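Local coordinates for protein ABC-type metal ion transport system, periplasmic component (Vibrio vulnificus, PDB 3K2D) that binds methionine, probably as the periplasmic component of an ABC-type uptake system, and is an immunogenic lipoprotein that activates Toll-like receptor 2, at residues Q217-V220 with K221-T225; G91-K94 with Q95-S98. The protein carries 4 engineered substitutions. All blocks are in the same frame, centred on the assembly; numbering follows the deposited sequence.

The two contacts belong to different lobes of a bilobal, periplasmic-binding-protein-like fold, with bound methionine held between the lobes. Contact 1 covers the last two turns of helix 214-223, packed on the mixed sheet that includes strand 202-207, and the step into helix 226-235. Contact 2 is the turn at the end of strand 90-92, which belongs to the other mixed sheet. They do not touch: their centres are 37 Å apart, their nearest atoms about 17 Å, and they lie on opposite sides of the chain's centre. The side chain of Tyr223 in contact 1 is about 9 Å from the methionine, outside the set of residues that line the site. Contact 2 is a surface turn with no residue among those lining the pocket.

Contact 1: residues Q217-V220 with K221-T225; sequences QNFV and KAYQT
Phe219 lays the far end of its ring beside the rim of the Tyr223 ring, one helical turn further on. Its CE2 and CZ atoms both come within 3.6 Å of Tyr223 CD2, and CZ sits in the plane of the tyrosine ring. The two planes are inclined at 72° and the centroids lie 5.7 Å apart, an oblique pairing. Both rings leave the backbone anti to N (chi1 -179° for Phe219, -152° for Tyr223), which sends them in the same direction from the helix. Beneath them the backbone bond from Tyr223 N to Phe219 O measures 3.0 Å. The equivalent bonds from Lys221 N to Gln217 O and from Ala222 N to Asn218 O continue the alpha-helical ladder, whereas Gln224 N reaches Val220 O only weakly. On the outer side, Lys221 bends at its last two torsions and brings NZ back to 3.4 Å from Asn218 OD1. Alongside Val220, Gln224 runs extended beyond CG; its NE2 lies 3.9 Å from Val220 CG1 and is hydrogen-bonded to Asn83 O. The helix then gives way to the next: Thr225, N-cap of helix 226-235, donates from OG1 to Ala222 O at 2.8 Å. With Phe219, Val220 and Tyr223 on Ile204, and Tyr223 also on Val20 and Ala24 of helix 16-32, this is the buried face of an amphipathic helix in an alpha/beta lobe of the NlpA family.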
ATOM      1  N   GLN A 217     -12.760  12.980  10.791  1.00 20.74           N
ATOM      2  CA  GLN A 217     -11.708  13.945  11.066  1.00 19.15           C
ATOM      3  C   GLN A 217     -10.884  13.596  12.313  1.00 20.45           C
ATOM      4  O   GLN A 217      -9.655  13.691  12.289  1.00 21.24           O
ATOM      5  CB  GLN A 217     -12.287  15.355  11.240  1.00 20.71           C
ATOM      6  CG  GLN A 217     -12.975  15.966  10.033  1.00 22.12           C
ATOM      7  CD  GLN A 217     -12.082  16.053   8.812  1.00 26.24           C
ATOM      8  OE1 GLN A 217     -10.950  16.541   8.883  1.00 28.00           O
ATOM      9  NE2 GLN A 217     -12.595  15.585   7.671  1.00 25.77           N
ATOM     10  N   ASN A 218     -11.536  13.204  13.406  1.00 21.09           N
ATOM     11  CA  ASN A 218     -10.787  12.894  14.626  1.00 20.33           C
ATOM     12  C   ASN A 218      -9.871  11.696  14.491  1.00 18.64           C
ATOM     13  O   ASN A 218      -8.768  11.704  15.009  1.00 18.35           O
ATOM     14  CB  ASN A 218     -11.723  12.691  15.828  1.00 23.39           C
ATOM     15  CG  ASN A 218     -12.316  13.994  16.328  1.00 24.37           C
ATOM     16  OD1 ASN A 218     -11.730  15.059  16.146  1.00 27.45           O
ATOM     17  ND2 ASN A 218     -13.470  13.916  16.975  1.00 22.57           N
ATOM     18  N   PHE A 219     -10.324  10.658  13.800  1.00 17.92           N
ATOM     19  CA  PHE A 219      -9.483   9.488  13.622  1.00 16.26           C
ATOM     20  C   PHE A 219      -8.232   9.882  12.832  1.00 16.10           C
ATOM     21  O   PHE A 219      -7.134   9.417  13.132  1.00 14.71           O
ATOM     22  CB  PHE A 219     -10.233   8.380  12.885  1.00 14.43           C
ATOM     23  CG  PHE A 219      -9.421   7.141  12.704  1.00 13.72           C
ATOM     24  CD1 PHE A 219      -9.175   6.299  13.775  1.00 12.86           C
ATOM     25  CD2 PHE A 219      -8.824   6.859  11.483  1.00 14.36           C
ATOM     26  CE1 PHE A 219      -8.341   5.198  13.627  1.00 13.12           C
ATOM     27  CE2 PHE A 219      -7.993   5.765  11.331  1.00 11.41           C
ATOM     28  CZ  PHE A 219      -7.750   4.935  12.402  1.00 11.40           C
ATOM     29  N   VAL A 220      -8.411  10.742  11.826  1.00 17.46           N
ATOM     30  CA  VAL A 220      -7.309  11.228  10.993  1.00 16.98           C
ATOM     31  C   VAL A 220      -6.270  11.914  11.864  1.00 18.33           C
ATOM     32  O   VAL A 220      -5.073  11.708  11.694  1.00 19.88           O
ATOM     33  CB  VAL A 220      -7.793  12.263   9.932  1.00 15.49           C
ATOM     34  CG1 VAL A 220      -6.605  12.917   9.252  1.00 13.69           C
ATOM     35  CG2 VAL A 220      -8.657  11.594   8.900  1.00 15.38           C
ATOM     36  N   LYS A 221      -6.734  12.735  12.798  1.00 20.30           N
ATOM     37  CA  LYS A 221      -5.833  13.462  13.683  1.00 22.87           C
ATOM     38  C   LYS A 221      -5.079  12.500  14.602  1.00 21.26           C
ATOM     39  O   LYS A 221      -3.865  12.599  14.780  1.00 19.98           O
ATOM     40  CB  LYS A 221      -6.623  14.493  14.507  1.00 25.65           C
ATOM     41  CG  LYS A 221      -5.867  15.796  14.738  1.00 31.31           C
ATOM     42  CD  LYS A 221      -6.663  16.823  15.554  1.00 37.59           C
ATOM     43  CE  LYS A 221      -7.865  17.393  14.794  1.00 40.42           C
ATOM     44  NZ  LYS A 221      -8.970  16.404  14.587  1.00 43.54           N
ATOM     45  N   ALA A 222      -5.805  11.558  15.176  1.00 20.90           N
ATOM     46  CA  ALA A 222      -5.201  10.582  16.067  1.00 22.31           C
ATOM     47  C   ALA A 222      -4.097   9.775  15.370  1.00 22.57           C
ATOM     48  O   ALA A 222      -3.071   9.453  15.973  1.00 22.65           O
ATOM     49  CB  ALA A 222      -6.285   9.644  16.601  1.00 20.87           C
ATOM     50  N   TYR A 223      -4.312   9.465  14.094  1.00 22.46           N
ATOM     51  CA  TYR A 223      -3.378   8.666  13.304  1.00 21.96           C
ATOM     52  C   TYR A 223      -2.124   9.445  12.970  1.00 22.45           C
ATOM     53  O   TYR A 223      -1.098   8.860  12.630  1.00 23.91           O
ATOM     54  CB  TYR A 223      -4.064   8.226  12.004  1.00 21.33           C
ATOM     55  CG  TYR A 223      -3.574   6.932  11.377  1.00 19.33           C
ATOM     56  CD1 TYR A 223      -2.289   6.821  10.839  1.00 18.57           C
ATOM     57  CD2 TYR A 223      -4.423   5.828  11.282  1.00 18.43           C
ATOM     58  CE1 TYR A 223      -1.865   5.634  10.215  1.00 16.09           C
ATOM     59  CE2 TYR A 223      -4.013   4.648  10.667  1.00 17.12           C
ATOM     60  CZ  TYR A 223      -2.737   4.553  10.133  1.00 17.49           C
ATOM     61  OH  TYR A 223      -2.353   3.378   9.512  1.00 16.16           O
ATOM     62  N   GLN A 224      -2.206  10.766  13.064  1.00 22.30           N
ATOM     63  CA  GLN A 224      -1.064  11.613  12.741  1.00 21.92           C
ATOM     64  C   GLN A 224      -0.320  12.100  13.972  1.00 23.04           C
ATOM     65  O   GLN A 224       0.596  12.915  13.859  1.00 22.84           O
ATOM     66  CB  GLN A 224      -1.524  12.812  11.913  1.00 20.43           C
ATOM     67  CG  GLN A 224      -2.385  12.427  10.731  1.00 19.26           C
ATOM     68  CD  GLN A 224      -2.833  13.614   9.922  1.00 17.37           C
ATOM     69  OE1 GLN A 224      -3.209  14.644  10.474  1.00 19.12           O
ATOM     70  NE2 GLN A 224      -2.812  13.475   8.607  1.00 15.30           N
ATOM     71  N   THR A 225      -0.708  11.602  15.144  1.00 25.32           N
ATOM     72  CA  THR A 225      -0.057  12.003  16.387  1.00 26.84           C
ATOM     73  C   THR A 225       1.339  11.420  16.463  1.00 28.21           C
ATOM     74  O   THR A 225       1.668  10.470  15.750  1.00 28.90           O
ATOM     75  CB  THR A 225      -0.832  11.529  17.645  1.00 28.04           C
ATOM     76  OG1 THR A 225      -0.936  10.096  17.632  1.00 29.38           O
ATOM     77  CG2 THR A 225      -2.229  12.174  17.706  1.00 25.16           C
TER

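Contact 2: residues G91-K94 with Q95-S98; sequences GYSK and QVKS
Ser93 OG accepts two backbone N-H groups from the segment that follows it, Gln95 N and Val96 N, each at 2.9 Å. Both bonds are fairly straight, with N-H...O angles of 158° and 166°. The hydroxyl stands anti to the backbone N of its own residue (chi1 173°) and beside the carbonyl carbon, leaning over the chain as it bends round through Lys94. Apolar atoms flank this polar centre: Val96 CG2 lies 3.8 Å from Ser93 CB, and Gln95 CB is 3.7 Å from Ser93 OG. The bond to Gln95, two residues on, makes this an ST turn, and a second bond, from Val96 N, grips the same oxygen. It bends the chain where strand 90-92 leaves its mixed sheet for the loop leading to strand 107-111. A third bond ties the hydroxyl to Ala170 O, just before the neighbouring strand 171-174, so the same oxygen that organises the turn also joins it to the segment leading into that strand. Behind Ser93, backbone bonds from Tyr92 to Ser172 and from Gly91 to Val191 and Phe192 hold the strand between its two antiparallel neighbours. Further out, the side chain of Val96 rests on Leu102, later in the same loop. Lys94 bends at chi2 and chi3 away from the turn, touches Leu166, and has a long, weak ion pair from NZ to Asp167.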
ATOM      1  N   GLY A  91      12.232  -3.797  -3.952  1.00 18.14           N
ATOM      2  CA  GLY A  91      12.359  -5.061  -4.648  1.00 17.80           C
ATOM      3  C   GLY A  91      13.145  -5.974  -3.725  1.00 17.80           C
ATOM      4  O   GLY A  91      14.190  -5.579  -3.214  1.00 17.99           O
ATOM      5  N   TYR A  92      12.644  -7.180  -3.485  1.00 18.19           N
ATOM      6  CA  TYR A  92      13.337  -8.120  -2.617  1.00 17.86           C
ATOM      7  C   TYR A  92      13.802  -9.345  -3.398  1.00 20.19           C
ATOM      8  O   TYR A  92      13.407  -9.545  -4.551  1.00 20.26           O
ATOM      9  CB  TYR A  92      12.432  -8.561  -1.471  1.00 17.40           C
ATOM     10  CG  TYR A  92      11.866  -7.427  -0.653  1.00 17.33           C
ATOM     11  CD1 TYR A  92      10.702  -6.762  -1.054  1.00 16.45           C
ATOM     12  CD2 TYR A  92      12.486  -7.017   0.530  1.00 16.10           C
ATOM     13  CE1 TYR A  92      10.168  -5.722  -0.297  1.00 13.33           C
ATOM     14  CE2 TYR A  92      11.958  -5.978   1.295  1.00 13.95           C
ATOM     15  CZ  TYR A  92      10.797  -5.337   0.872  1.00 11.76           C
ATOM     16  OH  TYR A  92      10.272  -4.317   1.620  1.00 10.19           O
ATOM     17  N   SER A  93      14.630 -10.170  -2.761  1.00 20.93           N
ATOM     18  CA  SER A  93      15.154 -11.365  -3.409  1.00 21.87           C
ATOM     19  C   SER A  93      15.825 -12.350  -2.462  1.00 23.31           C
ATOM     20  O   SER A  93      16.539 -11.961  -1.543  1.00 23.15           O
ATOM     21  CB  SER A  93      16.162 -10.966  -4.485  1.00 21.06           C
ATOM     22  OG  SER A  93      16.797 -12.107  -5.026  1.00 19.68           O
ATOM     23  N   LYS A  94      15.604 -13.634  -2.706  1.00 25.53           N
ATOM     24  CA  LYS A  94      16.217 -14.677  -1.897  1.00 27.68           C
ATOM     25  C   LYS A  94      17.423 -15.212  -2.671  1.00 29.01           C
ATOM     26  O   LYS A  94      18.056 -16.179  -2.254  1.00 31.94           O
ATOM     27  CB  LYS A  94      15.220 -15.817  -1.644  1.00 27.07           C
ATOM     28  CG  LYS A  94      13.855 -15.345  -1.174  1.00 32.32           C
ATOM     29  CD  LYS A  94      13.444 -15.907   0.200  1.00 35.25           C
ATOM     30  CE  LYS A  94      12.895 -17.326   0.116  1.00 36.08           C
ATOM     31  NZ  LYS A  94      12.343 -17.775   1.436  1.00 35.50           N
ATOM     32  N   GLN A  95      17.750 -14.563  -3.785  1.00 29.15           N
ATOM     33  CA  GLN A  95      18.851 -15.003  -4.634  1.00 30.43           C
ATOM     34  C   GLN A  95      19.975 -13.987  -4.836  1.00 30.96           C
ATOM     35  O   GLN A  95      21.161 -14.315  -4.712  1.00 31.70           O
ATOM     36  CB  GLN A  95      18.300 -15.393  -6.006  1.00 32.14           C
ATOM     37  CG  GLN A  95      17.080 -16.287  -5.957  1.00 36.12           C
ATOM     38  CD  GLN A  95      17.387 -17.643  -5.366  1.00 38.41           C
ATOM     39  OE1 GLN A  95      16.500 -18.477  -5.200  1.00 40.16           O
ATOM     40  NE2 GLN A  95      18.653 -17.872  -5.046  1.00 40.09           N
ATOM     41  N   VAL A  96      19.605 -12.760  -5.185  1.00 30.46           N
ATOM     42  CA  VAL A  96      20.599 -11.724  -5.418  1.00 30.67           C
ATOM     43  C   VAL A  96      20.560 -10.632  -4.359  1.00 31.36           C
ATOM     44  O   VAL A  96      19.564 -10.455  -3.656  1.00 31.48           O
ATOM     45  CB  VAL A  96      20.422 -11.075  -6.810  1.00 30.31           C
ATOM     46  CG1 VAL A  96      20.722 -12.087  -7.896  1.00 28.71           C
ATOM     47  CG2 VAL A  96      19.003 -10.534  -6.960  1.00 30.17           C
ATOM     48  N   LYS A  97      21.659  -9.903  -4.262  1.00 32.47           N
ATOM     49  CA  LYS A  97      21.802  -8.825  -3.300  1.00 33.56           C
ATOM     50  C   LYS A  97      21.895  -7.502  -4.073  1.00 33.21           C
ATOM     51  O   LYS A  97      21.799  -6.422  -3.494  1.00 33.06           O
ATOM     52  CB  LYS A  97      23.068  -9.070  -2.469  1.00 35.46           C
ATOM     53  CG  LYS A  97      23.278  -8.122  -1.319  1.00 41.41           C
ATOM     54  CD  LYS A  97      24.681  -8.282  -0.727  1.00 45.67           C
ATOM     55  CE  LYS A  97      24.979  -7.191   0.317  1.00 49.61           C
ATOM     56  NZ  LYS A  97      26.359  -7.290   0.906  1.00 51.65           N
ATOM     57  N   SER A  98      22.075  -7.598  -5.388  1.00 32.14           N
ATOM     58  CA  SER A  98      22.173  -6.416  -6.235  1.00 31.85           C
ATOM     59  C   SER A  98      21.569  -6.692  -7.607  1.00 31.47           C
ATOM     60  O   SER A  98      21.494  -7.835  -8.054  1.00 29.76           O
ATOM     61  CB  SER A  98      23.630  -5.997  -6.408  1.00 31.58           C
ATOM     62  OG  SER A  98      24.273  -6.827  -7.360  1.00 33.19           O
TER